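Local atomic coordinates of putative uncharacterized protein (Campylobacter jejuni, PDB entry 5TPU), a protein that is of unknown function but belongs to the WxcM-like family of cupin-fold proteins and binds thymidine-5'-diphosphate. Residues A[72-77]-A[100-105]. The protein carries 3 engineered substitutions. Residues are numbered along the deposited sequence; the frame is centred on the assembly and turned at random.
Sequences DIILND and WREMKN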
loop_
_atom_site.group_PDB
_atom_site.type_symbol
_atom_site.label_atom_id
_atom_site.label_comp_id
_atom_site.label_asym_id
_atom_site.label_seq_id
_atom_site.Cartn_x
_atom_site.Cartn_y
_atom_site.Cartn_z
ATOM N N ASP A 72 8.365 -14.332 7.655
ATOM C CA ASP A 72 8.669 -15.436 6.769
ATOM C C ASP A 72 7.393 -15.841 6.064
ATOM O O ASP A 72 6.318 -15.920 6.692
ATOM C CB ASP A 72 9.200 -16.645 7.565
ATOM C CG ASP A 72 10.478 -16.339 8.261
ATOM O OD1 ASP A 72 11.261 -15.525 7.709
ATOM O OD2 ASP A 72 10.682 -16.871 9.356
ATOM N N ILE A 73 7.545 -16.075 4.761
ATOM C CA ILE A 73 6.518 -16.615 3.893
ATOM C C ILE A 73 7.063 -17.919 3.390
ATOM O O ILE A 73 8.117 -17.954 2.742
ATOM C CB ILE A 73 6.238 -15.805 2.606
ATOM C CG1 ILE A 73 6.695 -14.355 2.737
ATOM C CG2 ILE A 73 4.792 -16.025 2.157
ATOM C CD1 ILE A 73 5.648 -13.283 2.515
ATOM N N ILE A 74 6.333 -18.986 3.682
ATOM C CA ILE A 74 6.584 -20.247 3.049
ATOM C C ILE A 74 5.686 -20.365 1.825
ATOM O O ILE A 74 4.468 -20.322 1.906
ATOM C CB ILE A 74 6.357 -21.372 4.035
ATOM C CG1 ILE A 74 7.172 -21.083 5.289
ATOM C CG2 ILE A 74 6.732 -22.706 3.398
ATOM C CD1 ILE A 74 7.344 -22.292 6.185
ATOM N N LEU A 75 6.302 -20.441 0.669
ATOM C CA LEU A 75 5.579 -20.633 -0.572
ATOM C C LEU A 75 5.645 -22.107 -0.974
ATOM O O LEU A 75 6.642 -22.784 -0.670
ATOM C CB LEU A 75 6.201 -19.792 -1.669
ATOM C CG LEU A 75 6.201 -18.268 -1.552
ATOM C CD1 LEU A 75 7.079 -17.684 -2.648
ATOM C CD2 LEU A 75 4.799 -17.731 -1.724
ATOM N N ASN A 76 4.589 -22.575 -1.649
ATOM C CA ASN A 76 4.467 -23.960 -2.085
ATOM C C ASN A 76 3.729 -24.051 -3.433
ATOM O O ASN A 76 2.598 -23.536 -3.588
ATOM C CB ASN A 76 3.748 -24.774 -1.011
ATOM C CG ASN A 76 3.804 -26.255 -1.288
ATOM O OD1 ASN A 76 3.443 -26.721 -2.359
ATOM N ND2 ASN A 76 4.318 -26.997 -0.324
ATOM N N ASP A 77 4.382 -24.635 -4.439
ATOM C CA ASP A 77 3.741 -24.671 -5.749
ATOM C C ASP A 77 3.102 -26.009 -6.051
ATOM O O ASP A 77 2.593 -26.187 -7.139
ATOM C CB ASP A 77 4.669 -24.245 -6.866
ATOM C CG ASP A 77 5.780 -25.221 -7.111
ATOM O OD1 ASP A 77 6.532 -24.917 -8.050
ATOM O OD2 ASP A 77 5.948 -26.223 -6.365
ATOM N N TRP A 100 0.266 -21.894 -2.841
ATOM C CA TRP A 100 -0.056 -22.123 -1.462
ATOM C C TRP A 100 0.978 -21.261 -0.746
ATOM O O TRP A 100 2.132 -21.127 -1.206
ATOM C CB TRP A 100 0.142 -23.571 -1.126
ATOM C CG TRP A 100 -0.075 -23.960 0.267
ATOM C CD1 TRP A 100 0.841 -23.956 1.304
ATOM C CD2 TRP A 100 -1.269 -24.521 0.795
ATOM N NE1 TRP A 100 0.252 -24.440 2.442
ATOM C CE2 TRP A 100 -1.047 -24.778 2.160
ATOM C CE3 TRP A 100 -2.527 -24.782 0.258
ATOM C CZ2 TRP A 100 -2.042 -25.320 2.988
ATOM C CZ3 TRP A 100 -3.492 -25.325 1.085
ATOM C CH2 TRP A 100 -3.241 -25.602 2.414
ATOM N N ARG A 101 0.539 -20.611 0.320
ATOM C CA ARG A 101 1.447 -19.747 1.083
ATOM C C ARG A 101 1.005 -19.659 2.493
ATOM O O ARG A 101 -0.157 -19.875 2.821
ATOM C CB ARG A 101 1.540 -18.350 0.510
ATOM C CG ARG A 101 0.483 -17.375 0.981
ATOM C CD ARG A 101 -0.940 -17.717 0.582
ATOM N NE ARG A 101 -1.030 -18.009 -0.849
ATOM C CZ ARG A 101 -1.145 -17.096 -1.809
ATOM N NH1 ARG A 101 -1.139 -15.787 -1.539
ATOM N NH2 ARG A 101 -1.280 -17.478 -3.056
ATOM N N GLU A 102 1.982 -19.395 3.333
ATOM C CA GLU A 102 1.732 -19.267 4.716
ATOM C C GLU A 102 2.725 -18.275 5.276
ATOM O O GLU A 102 3.928 -18.308 4.968
ATOM C CB GLU A 102 1.680 -20.645 5.364
ATOM C CG GLU A 102 2.897 -21.233 6.030
ATOM C CD GLU A 102 2.523 -21.813 7.377
ATOM O OE1 GLU A 102 1.859 -21.093 8.126
ATOM O OE2 GLU A 102 2.866 -22.965 7.695
ATOM N N MET A 103 2.177 -17.325 6.025
ATOM C CA MET A 103 2.968 -16.235 6.593
ATOM C C MET A 103 3.107 -16.388 8.101
ATOM O O MET A 103 2.130 -16.624 8.798
ATOM C CB MET A 103 2.284 -14.948 6.267
ATOM C CG MET A 103 1.860 -14.872 4.822
ATOM S SD MET A 103 1.754 -13.174 4.316
ATOM C CE MET A 103 0.188 -12.612 4.933
ATOM N N LYS A 104 4.323 -16.266 8.598
ATOM C CA LYS A 104 4.614 -16.558 9.976
ATOM C C LYS A 104 5.780 -15.723 10.465
ATOM O O LYS A 104 6.342 -14.950 9.709
ATOM C CB LYS A 104 4.906 -18.071 10.130
ATOM C CG LYS A 104 6.214 -18.538 9.490
ATOM C CD LYS A 104 6.504 -20.032 9.715
ATOM C CE LYS A 104 7.927 -20.320 9.264
ATOM N NZ LYS A 104 8.372 -21.706 9.570
ATOM N N ASN A 105 6.125 -15.912 11.737
ATOM C CA ASN A 105 7.150 -15.166 12.418
ATOM C C ASN A 105 7.132 -13.686 12.101
ATOM O O ASN A 105 8.198 -13.131 11.856
ATOM C CB ASN A 105 8.531 -15.720 12.043
ATOM C CG ASN A 105 8.683 -17.155 12.442
ATOM O OD1 ASN A 105 8.347 -17.517 13.571
ATOM N ND2 ASN A 105 9.166 -17.995 11.518
#
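With CG of D72 (chi1 -63°) and CG of N105 (chi1 -61°) both turned anti to their own carbonyl carbons, the carboxylate and the amide come together where strand 71-76 starts and strand 99-104 gives out. N105 ND2 gives its hydrogen to D72 OD2 at 2.9 Å, reaching the oxygen on its anti side and only slightly out of the carboxylate plane; the two flat groups are nearly perpendicular, 83° apart. K104 starts from CG wedged between its backbone N and carbonyl carbon, then runs extended past D72 and crosses I74 at a slant: its CG lies 4.0 Å from D72 CB, and its CE 3.7 Å from I74 CD1. The ammonium ends beside a methyl and stops short of the carboxylate, K104 NZ and D72 OD2 being 5.4 Å apart; the opposite charge may still attract it, while K83, of like charge, lies close by and probably repels it.

Beneath these side chains the two backbones pair as antiparallel neighbours in one sheet of the cupin jelly-roll barrel, flanked by strands 55-57 and 81-86. D72 with K104, I74 with E102 and N76 with W100 are the hydrogen-bonded pairs, each joined by two N-H to O bonds. In the non-hydrogen-bonded pairs, I73 with M103 and L75 with R101, the side chains turn to the other face, where strand 91-95 packs against I73, L75 and R101. There I73 CG2 lies alongside M103 CG at 4.1 Å, and L75 CD2 rests 4.0 Å from R101 CB; the arginine chain then bends away so that its NH1 bonds to Q62 OE1. Back on the D72 face, N76 CB packs obliquely against the W100 ring, 3.8 Å from its CD1, while Y129 meets that indole edge-to-face and its OH hydrogen-bonds to N76 OD1, an oxygen that also accepts a bond from G78 N.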